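Local coordinates for protein 7,8-dihydro-6-hydroxymethylpterin pyrophosphokinase-dihydropteroate synthase (Plasmodium falciparum, PDB 6JWY) that probably catalyses two successive steps of folate biosynthesis, pyrophosphorylation of 6-hydroxymethyl-7,8-dihydropterin by ATP and condensation of the product with 4-aminobenzoate to dihydropteroate, at residues A[56-61]-A[370-375]; A[480-485]-A[502-507]; A[525-530]-A[571-576]. The protein carries 1 engineered substitution. All coordinates share one frame; numbering follows the deposited sequence.

Interaction 1: A[56-61]-A[370-375]. With PH2 (2-amino-6-hydroxymethyl-7,8-dihydro-3H-pteridin-4-one), chain D.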
loop_
_atom_site.group_PDB
_atom_site.type_symbol
_atom_site.label_atom_id
_atom_site.label_comp_id
_atom_site.label_asym_id
_atom_site.label_seq_id
_atom_site.Cartn_x
_atom_site.Cartn_y
_atom_site.Cartn_z
ATOM N N GLU A 56 11.964 -9.746 -19.853
ATOM C CA GLU A 56 11.587 -8.915 -20.982
ATOM C C GLU A 56 12.477 -7.675 -20.985
ATOM O O GLU A 56 12.439 -6.873 -20.044
ATOM C CB GLU A 56 10.133 -8.479 -20.861
ATOM C CG GLU A 56 9.652 -7.766 -22.112
ATOM C CD GLU A 56 8.164 -7.514 -22.061
ATOM O OE1 GLU A 56 7.778 -6.585 -21.342
ATOM O OE2 GLU A 56 7.410 -8.265 -22.697
ATOM N N THR A 57 13.300 -7.537 -22.031
ATOM C CA THR A 57 14.274 -6.455 -22.001
ATOM C C THR A 57 14.142 -5.524 -23.203
ATOM O O THR A 57 13.784 -5.947 -24.305
ATOM C CB THR A 57 15.697 -6.995 -21.858
ATOM O OG1 THR A 57 15.884 -7.872 -22.973
ATOM C CG2 THR A 57 15.897 -7.727 -20.549
ATOM N N VAL A 58 14.421 -4.242 -22.945
ATOM C CA VAL A 58 14.495 -3.199 -23.956
ATOM C C VAL A 58 15.693 -3.502 -24.848
ATOM O O VAL A 58 16.783 -3.772 -24.349
ATOM C CB VAL A 58 14.598 -1.799 -23.313
ATOM C CG1 VAL A 58 15.239 -0.760 -24.224
ATOM C CG2 VAL A 58 13.239 -1.312 -22.840
ATOM N N PRO A 59 15.508 -3.508 -26.188
ATOM C CA PRO A 59 16.618 -3.693 -27.122
ATOM C C PRO A 59 17.781 -2.750 -26.844
ATOM O O PRO A 59 17.575 -1.572 -26.540
ATOM C CB PRO A 59 15.948 -3.379 -28.462
ATOM C CG PRO A 59 14.557 -3.921 -28.259
ATOM C CD PRO A 59 14.208 -3.416 -26.875
ATOM N N GLU A 60 18.987 -3.320 -26.925
ATOM C CA GLU A 60 20.236 -2.605 -26.754
ATOM C C GLU A 60 21.120 -2.863 -27.974
ATOM O O GLU A 60 22.133 -3.557 -27.883
ATOM C CB GLU A 60 20.933 -3.065 -25.470
ATOM C CG GLU A 60 20.480 -2.330 -24.224
ATOM C CD GLU A 60 21.226 -2.733 -22.961
ATOM O OE1 GLU A 60 20.918 -3.835 -22.424
ATOM O OE2 GLU A 60 22.118 -1.947 -22.515
ATOM N N TYR A 61 20.726 -2.295 -29.117
ATOM C CA TYR A 61 21.534 -2.340 -30.325
ATOM C C TYR A 61 22.699 -1.349 -30.221
ATOM O O TYR A 61 23.828 -1.678 -30.591
ATOM C CB TYR A 61 20.651 -2.120 -31.555
ATOM C CG TYR A 61 19.666 -3.225 -31.839
ATOM C CD1 TYR A 61 20.095 -4.445 -32.346
ATOM C CD2 TYR A 61 18.300 -3.053 -31.636
ATOM C CE1 TYR A 61 19.204 -5.472 -32.634
ATOM C CE2 TYR A 61 17.395 -4.072 -31.913
ATOM C CZ TYR A 61 17.850 -5.288 -32.409
ATOM O OH TYR A 61 16.991 -6.311 -32.697
ATOM N N GLU A 370 12.249 -0.223 -14.879
ATOM C CA GLU A 370 10.828 -0.096 -15.183
ATOM C C GLU A 370 10.434 -0.921 -16.409
ATOM O O GLU A 370 9.347 -1.489 -16.440
ATOM C CB GLU A 370 10.418 1.368 -15.382
ATOM C CG GLU A 370 10.550 2.231 -14.128
ATOM C CD GLU A 370 9.773 3.547 -14.100
ATOM O OE1 GLU A 370 9.829 4.308 -15.098
ATOM O OE2 GLU A 370 9.110 3.813 -13.070
ATOM N N ASN A 371 11.297 -0.972 -17.428
ATOM C CA ASN A 371 10.919 -1.625 -18.672
ATOM C C ASN A 371 11.719 -2.914 -18.901
ATOM O O ASN A 371 11.609 -3.523 -19.967
ATOM C CB ASN A 371 10.945 -0.654 -19.858
ATOM C CG ASN A 371 9.901 0.435 -19.722
ATOM O OD1 ASN A 371 8.807 0.324 -20.271
ATOM N ND2 ASN A 371 10.207 1.469 -18.954
ATOM N N ASN A 372 12.510 -3.317 -17.892
ATOM C CA ASN A 372 13.207 -4.595 -17.898
ATOM C C ASN A 372 12.634 -5.445 -16.774
ATOM O O ASN A 372 13.020 -5.293 -15.616
ATOM C CB ASN A 372 14.731 -4.438 -17.825
ATOM C CG ASN A 372 15.286 -3.594 -18.955
ATOM O OD1 ASN A 372 15.441 -4.070 -20.081
ATOM N ND2 ASN A 372 15.583 -2.336 -18.664
ATOM N N LYS A 373 11.734 -6.354 -17.154
ATOM C CA LYS A 373 10.802 -7.008 -16.252
ATOM C C LYS A 373 11.228 -8.448 -15.980
ATOM O O LYS A 373 11.565 -9.205 -16.904
ATOM C CB LYS A 373 9.404 -6.979 -16.874
ATOM C CG LYS A 373 8.655 -5.674 -16.660
ATOM C CD LYS A 373 7.382 -5.562 -17.457
ATOM C CE LYS A 373 6.637 -4.268 -17.182
ATOM N NZ LYS A 373 5.309 -4.275 -17.846
ATOM N N ARG A 374 11.175 -8.817 -14.696
ATOM C CA ARG A 374 11.401 -10.192 -14.301
ATOM C C ARG A 374 10.152 -11.011 -14.597
ATOM O O ARG A 374 9.045 -10.607 -14.307
ATOM C CB ARG A 374 11.768 -10.271 -12.819
ATOM C CG ARG A 374 11.973 -11.684 -12.295
ATOM C CD ARG A 374 12.557 -11.522 -10.902
ATOM N NE ARG A 374 13.923 -11.070 -11.075
ATOM C CZ ARG A 374 14.609 -10.338 -10.218
ATOM N NH1 ARG A 374 15.842 -9.982 -10.531
ATOM N NH2 ARG A 374 14.074 -9.968 -9.067
ATOM N N ILE A 375 10.351 -12.209 -15.132
ATOM C CA ILE A 375 9.249 -13.110 -15.427
ATOM C C ILE A 375 9.412 -14.398 -14.614
ATOM O O ILE A 375 10.535 -14.869 -14.393
ATOM C CB ILE A 375 9.275 -13.390 -16.938
ATOM C CG1 ILE A 375 8.794 -12.161 -17.729
ATOM C CG2 ILE A 375 8.526 -14.675 -17.274
ATOM C CD1 ILE A 375 9.239 -12.111 -19.185
HETATM N N1 PH2 D . 20.445 -9.044 -28.731
HETATM C C2 PH2 D . 20.964 -8.290 -29.711
HETATM C C3 PH2 D . 20.924 -6.794 -29.744
HETATM N N4 PH2 D . 20.222 -6.200 -28.617
HETATM N N5 PH2 D . 19.070 -6.362 -26.567
HETATM C C6 PH2 D . 18.547 -7.095 -25.587
HETATM N N6 PH2 D . 17.919 -6.511 -24.558
HETATM N N7 PH2 D . 18.622 -8.466 -25.592
HETATM C C8 PH2 D . 19.241 -9.151 -26.610
HETATM O O8 PH2 D . 19.269 -10.390 -26.557
HETATM C C9 PH2 D . 19.798 -8.390 -27.660
HETATM C C10 PH2 D . 19.695 -6.977 -27.609
HETATM C C11 PH2 D . 21.638 -8.980 -30.869
HETATM O O4 PH2 D . 21.218 -10.321 -31.045
HETATM O O HOH W 1 9.186 -4.275 -19.954
#
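In the antiparallel sheet of the pyrophosphokinase part, the end of strand 46-57 pairs with the start of strand 373-376, beside the pterin pocket. E56 and K373 form an antiparallel hydrogen-bonded pair: E56 N gives to K373 O at 3.0 Å, and K373 N returns a bond to E56 O. Past this pair the side chain of N372 supplies the next acceptor in place of a backbone carbonyl. With CG anti to its carbonyl carbon (chi1 -57°), the amide swings across, and OD1 receives V58 N at 3.0 Å, tilted 32° from the carbonyl plane; asparagine suits because its short amide can imitate a peptide while ND2 gives to I368 O. E56 and K373 run side by side, yet their charged ends part: OE2 takes hydroxyls of Y164 and Y384, and K373 NZ pairs with E387. A water donates to E56 OE1 and, weakly, to N371 O, linking the segments. T57 OG1, also hydrogen-bonded to N165 OD1, and V58 O both accept from the pterin amine N6, OG1 at 2.9 Å, and E60 N gives to ring atom N5. By holding V58 N, N372 probably helps fix the loop that reads the pterin's amine edge.

Interaction 2: A[480-485]-A[502-507]; sequences SIDTIN and NDISAC. With CKL (4-[(2-azanyl-4-oxidanylidene-7,8-dihydro-3~{H}-pteridin-6-yl)methylamino]-~{N}-(5,6-dimethoxypyrimidin-4-yl)benzenesulfonamide), chain C.
With CG anti to the backbone N in both D482 (chi1 -171°) and N502 (chi1 173°), the carboxylate and the amide leave a parallel strand pair side by side and reach the same pterin. D482 OD2 accepts from N10 of the inhibitor adduct CKL at 2.6 Å. The amide of N502 reads two neighbouring atoms: OD1 takes the amine N11 at 2.7 Å, and ND2 gives to N1 at 3.1 Å. ND2 also gives to D430 OD2, which positions the amide. Asparagine fits here because one flat group both accepts and donates. The methyl CG2 of I504 packs against the pterin, 3.5 Å from CKL N1. Beneath, the backbones are joined by N502 N to I481 O, 2.9 Å, and T483 N to N502 O. Water 2 donates to D482 OD1 and N502 O and accepts from I504 N, knitting the strand ends together. D503 shapes the turn that follows: its OD1 accepts from S505 N in an Asx turn, from S505 OG through the syn lone pair, and from C507 N above the carboxylate plane. I484 CG2 rests 3.5 Å from that oxygen and also packs on I504 CG1. The contact closes a beta-alpha-beta unit of the TIM barrel: helix 486-494, N-capped by N485, packs on I481 and T483, and strand 525-529 touches N502 and I504.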
loop_
_atom_site.group_PDB
_atom_site.type_symbol
_atom_site.label_atom_id
_atom_site.label_comp_id
_atom_site.label_asym_id
_atom_site.label_seq_id
_atom_site.Cartn_x
_atom_site.Cartn_y
_atom_site.Cartn_z
ATOM N N SER A 480 -2.454 -27.370 -10.048
ATOM C CA SER A 480 -1.381 -27.758 -9.165
ATOM C C SER A 480 -1.878 -28.887 -8.270
ATOM O O SER A 480 -3.035 -28.884 -7.842
ATOM C CB SER A 480 -0.818 -26.558 -8.426
ATOM O OG SER A 480 -1.234 -26.477 -7.065
ATOM N N ILE A 481 -0.992 -29.854 -8.032
ATOM C CA ILE A 481 -1.276 -30.927 -7.099
ATOM C C ILE A 481 -0.438 -30.758 -5.830
ATOM O O ILE A 481 0.790 -30.698 -5.872
ATOM C CB ILE A 481 -1.129 -32.321 -7.754
ATOM C CG1 ILE A 481 -1.541 -33.428 -6.770
ATOM C CG2 ILE A 481 0.260 -32.517 -8.351
ATOM C CD1 ILE A 481 -1.602 -34.792 -7.344
ATOM N N ASP A 482 -1.144 -30.688 -4.692
ATOM C CA ASP A 482 -0.552 -30.507 -3.382
ATOM C C ASP A 482 -0.142 -31.889 -2.885
ATOM O O ASP A 482 -0.948 -32.570 -2.248
ATOM C CB ASP A 482 -1.586 -29.911 -2.434
ATOM C CG ASP A 482 -1.039 -29.468 -1.093
ATOM O OD1 ASP A 482 -0.022 -30.044 -0.633
ATOM O OD2 ASP A 482 -1.646 -28.559 -0.495
ATOM N N THR A 483 1.105 -32.288 -3.161
ATOM C CA THR A 483 1.572 -33.616 -2.809
ATOM C C THR A 483 3.061 -33.587 -2.479
ATOM O O THR A 483 3.780 -32.756 -3.029
ATOM C CB THR A 483 1.302 -34.602 -3.947
ATOM O OG1 THR A 483 1.621 -35.851 -3.351
ATOM C CG2 THR A 483 2.177 -34.434 -5.170
ATOM N N ILE A 484 3.513 -34.514 -1.610
ATOM C CA ILE A 484 4.944 -34.734 -1.383
ATOM C C ILE A 484 5.357 -36.114 -1.900
ATOM O O ILE A 484 6.494 -36.531 -1.682
ATOM C CB ILE A 484 5.360 -34.585 0.091
ATOM C CG1 ILE A 484 4.730 -35.662 0.978
ATOM C CG2 ILE A 484 5.086 -33.195 0.600
ATOM C CD1 ILE A 484 5.213 -35.638 2.417
ATOM N N ASN A 485 4.433 -36.780 -2.614
ATOM C CA ASN A 485 4.499 -38.202 -2.907
ATOM C C ASN A 485 4.782 -38.396 -4.394
ATOM O O ASN A 485 3.909 -38.224 -5.248
ATOM C CB ASN A 485 3.262 -38.935 -2.368
ATOM C CG ASN A 485 3.116 -40.360 -2.867
ATOM O OD1 ASN A 485 3.701 -40.729 -3.887
ATOM N ND2 ASN A 485 2.331 -41.182 -2.174
ATOM N N ASN A 502 2.960 -28.702 -5.939
ATOM C CA ASN A 502 2.932 -27.932 -4.696
ATOM C C ASN A 502 3.446 -28.868 -3.604
ATOM O O ASN A 502 2.696 -29.711 -3.095
ATOM C CB ASN A 502 1.520 -27.400 -4.410
ATOM C CG ASN A 502 1.348 -26.726 -3.068
ATOM O OD1 ASN A 502 2.322 -26.347 -2.431
ATOM N ND2 ASN A 502 0.118 -26.568 -2.610
ATOM N N ASP A 503 4.755 -28.790 -3.336
ATOM C CA ASP A 503 5.434 -29.723 -2.445
ATOM C C ASP A 503 5.652 -29.017 -1.112
ATOM O O ASP A 503 6.546 -28.198 -0.974
ATOM C CB ASP A 503 6.726 -30.248 -3.073
ATOM C CG ASP A 503 7.440 -31.345 -2.271
ATOM O OD1 ASP A 503 7.541 -31.208 -1.020
ATOM O OD2 ASP A 503 7.944 -32.330 -2.912
ATOM N N ILE A 504 4.827 -29.319 -0.118
ATOM C CA ILE A 504 4.923 -28.564 1.118
ATOM C C ILE A 504 6.161 -28.942 1.938
ATOM O O ILE A 504 6.363 -28.393 3.019
ATOM C CB ILE A 504 3.638 -28.750 1.942
ATOM C CG1 ILE A 504 3.455 -30.219 2.337
ATOM C CG2 ILE A 504 2.439 -28.179 1.182
ATOM C CD1 ILE A 504 2.756 -30.392 3.644
ATOM N N SER A 505 6.991 -29.877 1.461
ATOM C CA SER A 505 8.224 -30.167 2.177
ATOM C C SER A 505 9.406 -29.511 1.454
ATOM O O SER A 505 10.582 -29.697 1.819
ATOM C CB SER A 505 8.417 -31.643 2.339
ATOM O OG SER A 505 9.031 -32.194 1.184
ATOM N N ALA A 506 9.070 -28.754 0.402
ATOM C CA ALA A 506 10.066 -28.090 -0.428
ATOM C C ALA A 506 10.957 -29.153 -1.077
ATOM O O ALA A 506 12.151 -28.962 -1.265
ATOM C CB ALA A 506 10.816 -27.013 0.351
ATOM N N CYS A 507 10.340 -30.271 -1.453
ATOM C CA CYS A 507 11.028 -31.362 -2.125
ATOM C C CYS A 507 12.090 -31.994 -1.214
ATOM O O CYS A 507 13.013 -32.623 -1.715
ATOM C CB CYS A 507 11.632 -30.872 -3.438
ATOM S SG CYS A 507 10.374 -30.319 -4.631
HETATM C C2 CKL C . 0.993 -24.422 0.236
HETATM C C4 CKL C . 0.110 -23.531 2.241
HETATM C C5 CKL C . -0.738 -24.713 2.449
HETATM C C6 CKL C . -0.593 -25.739 1.401
HETATM O O24 CKL C . -2.945 -23.415 11.610
HETATM S S21 CKL C . -4.063 -24.117 11.015
HETATM O O23 CKL C . -5.120 -23.163 10.920
HETATM N N22 CKL C . -4.694 -25.365 11.842
HETATM C C25 CKL C . -4.159 -25.947 12.945
HETATM C C30 CKL C . -4.863 -26.970 13.568
HETATM O O31 CKL C . -6.077 -27.390 13.078
HETATM C C32 CKL C . -6.161 -28.531 12.218
HETATM C C29 CKL C . -4.328 -27.548 14.707
HETATM O O33 CKL C . -5.006 -28.559 15.352
HETATM C C34 CKL C . -5.069 -28.638 16.786
HETATM N N28 CKL C . -3.128 -27.109 15.167
HETATM C C27 CKL C . -2.457 -26.120 14.548
HETATM N N26 CKL C . -2.963 -25.537 13.453
HETATM C C18 CKL C . -3.619 -24.800 9.628
HETATM C C17 CKL C . -4.615 -25.163 8.719
HETATM C C16 CKL C . -4.251 -25.764 7.521
HETATM C C19 CKL C . -2.268 -25.068 9.347
HETATM C C20 CKL C . -1.912 -25.671 8.139
HETATM C C15 CKL C . -2.909 -26.001 7.211
HETATM N N14 CKL C . -2.562 -26.578 6.009
HETATM C C13 CKL C . -3.273 -26.486 4.725
HETATM C C8 CKL C . -2.300 -26.083 3.624
HETATM C C9 CKL C . -2.188 -27.135 2.586
HETATM N N10 CKL C . -1.296 -26.861 1.505
HETATM N N1 CKL C . 0.246 -25.555 0.329
HETATM N N7 CKL C . -1.585 -24.895 3.522
HETATM O O12 CKL C . 0.066 -22.587 3.062
HETATM N N3 CKL C . 0.928 -23.461 1.169
HETATM N N11 CKL C . 1.854 -24.268 -0.786
HETATM O O HOH W 2 2.457 -31.129 -0.658
HETATM O O HOH W 3 8.964 -34.735 -1.656
#

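Interaction 3: A[525-530]-A[571-576]; sequences SVVLMH and RILFDI. With CKL (4-[(2-azanyl-4-oxidanylidene-7,8-dihydro-3~{H}-pteridin-6-yl)methylamino]-~{N}-(5,6-dimethoxypyrimidin-4-yl)benzenesulfonamide), chain C; ACT (acetate ion), chain I.
V526 CG1 against I572 CG1, 3.7 Å apart, and L528 CD1 against I572 CG2 make the apolar centre of two neighbouring parallel strands of the TIM barrel. V526 and I572 lie alongside each other, whereas L528 comes at a slant; branched aliphatic chains fill this side, where helix 547-564 covers V526 and F574. On the other face V527 CG2 meets L573 CD1 at 3.7 Å. Between the strands the backbone bonds alternate: V526 N gives to R571 O, L573 N to V526 O, and L528 N to L573 O, the last at 2.8 Å and nearly straight (177°). D575 N to L528 O is weak, and H530 N to D575 O completes the ladder. At the N-terminal end R571 NH1 gives to S525 OG at 3.0 Å; the serine hydroxyl is also bonded to V377 O, and the arginine's NE pairs with E35. The C-terminal end carries the pterin site. M529 and D575 run side by side, CG to CG 3.6 Å, and the methionine's extended chi1 (-169°) and chi2 (-160°) put SD 3.4 Å from CKL N3. D575 OD2 accepts from CKL N3, 2.5 Å, and N11, 2.8 Å, the N11 bond being the more bent. One oxygen thus gathers two neighbouring N-H groups of the pterin, while the other is held by G577 N, which should help fix the carboxylate.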
loop_
_atom_site.group_PDB
_atom_site.type_symbol
_atom_site.label_atom_id
_atom_site.label_comp_id
_atom_site.label_asym_id
_atom_site.label_seq_id
_atom_site.Cartn_x
_atom_site.Cartn_y
_atom_site.Cartn_z
ATOM N N SER A 525 6.609 -26.383 -13.177
ATOM C CA SER A 525 6.860 -25.436 -12.093
ATOM C C SER A 525 6.513 -26.092 -10.757
ATOM O O SER A 525 5.750 -27.069 -10.715
ATOM C CB SER A 525 6.040 -24.173 -12.246
ATOM O OG SER A 525 6.295 -23.535 -13.482
ATOM N N VAL A 526 6.999 -25.467 -9.672
ATOM C CA VAL A 526 6.971 -26.064 -8.360
ATOM C C VAL A 526 6.869 -24.938 -7.338
ATOM O O VAL A 526 7.566 -23.927 -7.473
ATOM C CB VAL A 526 8.285 -26.853 -8.188
ATOM C CG1 VAL A 526 9.513 -25.979 -8.437
ATOM C CG2 VAL A 526 8.374 -27.622 -6.869
ATOM N N VAL A 527 6.038 -25.151 -6.307
ATOM C CA VAL A 527 5.946 -24.330 -5.110
ATOM C C VAL A 527 6.771 -24.988 -4.007
ATOM O O VAL A 527 6.494 -26.117 -3.654
ATOM C CB VAL A 527 4.483 -24.237 -4.640
ATOM C CG1 VAL A 527 4.322 -23.368 -3.404
ATOM C CG2 VAL A 527 3.603 -23.729 -5.744
ATOM N N LEU A 528 7.737 -24.266 -3.424
ATOM C CA LEU A 528 8.541 -24.785 -2.327
ATOM C C LEU A 528 8.065 -24.085 -1.068
ATOM O O LEU A 528 8.183 -22.883 -0.968
ATOM C CB LEU A 528 9.999 -24.373 -2.562
ATOM C CG LEU A 528 10.713 -24.967 -3.776
ATOM C CD1 LEU A 528 12.154 -24.437 -3.871
ATOM C CD2 LEU A 528 10.679 -26.507 -3.763
ATOM N N MET A 529 7.558 -24.826 -0.093
ATOM C CA MET A 529 7.012 -24.198 1.105
ATOM C C MET A 529 7.889 -24.530 2.317
ATOM O O MET A 529 8.469 -25.604 2.385
ATOM C CB MET A 529 5.581 -24.700 1.357
ATOM C CG MET A 529 4.853 -23.901 2.407
ATOM S SD MET A 529 3.455 -24.797 3.091
ATOM C CE MET A 529 4.238 -25.926 4.255
ATOM N N HIS A 530 7.962 -23.612 3.285
ATOM C CA HIS A 530 8.719 -23.865 4.500
ATOM C C HIS A 530 7.810 -24.493 5.544
ATOM O O HIS A 530 6.689 -24.011 5.756
ATOM C CB HIS A 530 9.255 -22.572 5.135
ATOM C CG HIS A 530 9.884 -22.838 6.464
ATOM N ND1 HIS A 530 9.172 -22.769 7.656
ATOM C CD2 HIS A 530 11.135 -23.242 6.788
ATOM C CE1 HIS A 530 9.964 -23.081 8.661
ATOM N NE2 HIS A 530 11.185 -23.371 8.151
ATOM N N ARG A 571 10.686 -20.999 -12.629
ATOM C CA ARG A 571 9.572 -21.909 -12.428
ATOM C C ARG A 571 9.384 -22.271 -10.960
ATOM O O ARG A 571 8.594 -23.171 -10.651
ATOM C CB ARG A 571 9.746 -23.163 -13.288
ATOM C CG ARG A 571 9.342 -22.925 -14.737
ATOM C CD ARG A 571 9.333 -24.235 -15.502
ATOM N NE ARG A 571 8.917 -24.093 -16.892
ATOM C CZ ARG A 571 7.650 -24.108 -17.279
ATOM N NH1 ARG A 571 6.682 -24.233 -16.389
ATOM N NH2 ARG A 571 7.355 -23.962 -18.552
ATOM N N ILE A 572 10.089 -21.568 -10.063
ATOM C CA ILE A 572 10.093 -21.945 -8.663
ATOM C C ILE A 572 9.390 -20.871 -7.859
ATOM O O ILE A 572 9.792 -19.723 -7.902
ATOM C CB ILE A 572 11.542 -22.170 -8.185
ATOM C CG1 ILE A 572 12.135 -23.398 -8.867
ATOM C CG2 ILE A 572 11.615 -22.286 -6.676
ATOM C CD1 ILE A 572 13.620 -23.487 -8.724
ATOM N N LEU A 573 8.405 -21.257 -7.063
ATOM C CA LEU A 573 7.654 -20.303 -6.252
ATOM C C LEU A 573 7.957 -20.550 -4.782
ATOM O O LEU A 573 8.127 -21.710 -4.369
ATOM C CB LEU A 573 6.163 -20.461 -6.562
ATOM C CG LEU A 573 5.854 -20.466 -8.063
ATOM C CD1 LEU A 573 4.696 -21.379 -8.414
ATOM C CD2 LEU A 573 5.613 -19.059 -8.591
ATOM N N PHE A 574 8.060 -19.445 -4.029
ATOM C CA PHE A 574 8.402 -19.435 -2.613
ATOM C C PHE A 574 7.109 -19.347 -1.802
ATOM O O PHE A 574 6.198 -18.565 -2.130
ATOM C CB PHE A 574 9.206 -18.182 -2.246
ATOM C CG PHE A 574 10.631 -18.107 -2.726
ATOM C CD1 PHE A 574 10.938 -18.062 -4.092
ATOM C CD2 PHE A 574 11.674 -18.012 -1.817
ATOM C CE1 PHE A 574 12.257 -17.988 -4.541
ATOM C CE2 PHE A 574 12.988 -17.964 -2.250
ATOM C CZ PHE A 574 13.279 -17.952 -3.605
ATOM N N ASP A 575 7.074 -20.098 -0.695
ATOM C CA ASP A 575 5.944 -20.054 0.211
ATOM C C ASP A 575 6.487 -20.204 1.625
ATOM O O ASP A 575 7.131 -21.194 1.947
ATOM C CB ASP A 575 4.867 -21.062 -0.209
ATOM C CG ASP A 575 3.609 -21.063 0.661
ATOM O OD1 ASP A 575 3.590 -20.335 1.703
ATOM O OD2 ASP A 575 2.654 -21.841 0.319
ATOM N N ILE A 576 6.222 -19.192 2.454
ATOM C CA ILE A 576 6.688 -19.127 3.831
ATOM C C ILE A 576 5.946 -20.122 4.718
ATOM O O ILE A 576 6.271 -20.205 5.898
ATOM C CB ILE A 576 6.400 -17.716 4.369
ATOM C CG1 ILE A 576 4.880 -17.489 4.398
ATOM C CG2 ILE A 576 7.152 -16.692 3.522
ATOM C CD1 ILE A 576 4.424 -16.050 4.558
HETATM C C2 CKL C . 0.993 -24.422 0.236
HETATM C C4 CKL C . 0.110 -23.531 2.241
HETATM C C5 CKL C . -0.738 -24.713 2.449
HETATM C C6 CKL C . -0.593 -25.739 1.401
HETATM O O24 CKL C . -2.945 -23.415 11.610
HETATM S S21 CKL C . -4.063 -24.117 11.015
HETATM O O23 CKL C . -5.120 -23.163 10.920
HETATM N N22 CKL C . -4.694 -25.365 11.842
HETATM C C25 CKL C . -4.159 -25.947 12.945
HETATM C C30 CKL C . -4.863 -26.970 13.568
HETATM O O31 CKL C . -6.077 -27.390 13.078
HETATM C C32 CKL C . -6.161 -28.531 12.218
HETATM C C29 CKL C . -4.328 -27.548 14.707
HETATM O O33 CKL C . -5.006 -28.559 15.352
HETATM C C34 CKL C . -5.069 -28.638 16.786
HETATM N N28 CKL C . -3.128 -27.109 15.167
HETATM C C27 CKL C . -2.457 -26.120 14.548
HETATM N N26 CKL C . -2.963 -25.537 13.453
HETATM C C18 CKL C . -3.619 -24.800 9.628
HETATM C C17 CKL C . -4.615 -25.163 8.719
HETATM C C16 CKL C . -4.251 -25.764 7.521
HETATM C C19 CKL C . -2.268 -25.068 9.347
HETATM C C20 CKL C . -1.912 -25.671 8.139
HETATM C C15 CKL C . -2.909 -26.001 7.211
HETATM N N14 CKL C . -2.562 -26.578 6.009
HETATM C C13 CKL C . -3.273 -26.486 4.725
HETATM C C8 CKL C . -2.300 -26.083 3.624
HETATM C C9 CKL C . -2.188 -27.135 2.586
HETATM N N10 CKL C . -1.296 -26.861 1.505
HETATM N N1 CKL C . 0.246 -25.555 0.329
HETATM N N7 CKL C . -1.585 -24.895 3.522
HETATM O O12 CKL C . 0.066 -22.587 3.062
HETATM N N3 CKL C . 0.928 -23.461 1.169
HETATM N N11 CKL C . 1.854 -24.268 -0.786
HETATM C C ACT I . 14.156 -23.445 9.956
HETATM O O ACT I . 13.322 -24.371 9.980
HETATM O OXT ACT I . 14.769 -23.028 10.974
HETATM C CH3 ACT I . 14.474 -22.806 8.607
#

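From the N terminus, interaction 1 comes first: 56-61 meets 370-375 across 308 intervening residues, bringing the strand after the pyrophosphokinase core back to its sheet. Only then does interaction 2 open, closing the short loop through helix 486-494, and interaction 3 follows it, spanning helix 547-564. The three are in series, so none nests or crosses. Interactions 2 and 3 adjoin in one barrel sheet, their centres about 9 Å apart, with D503 N probably hydrogen-bonded to V527 O, and together they hold the same CKL pterin. Interaction 1, whose centre lies about 33 Å from that of interaction 2, serves the separate pterin pocket of the other domain.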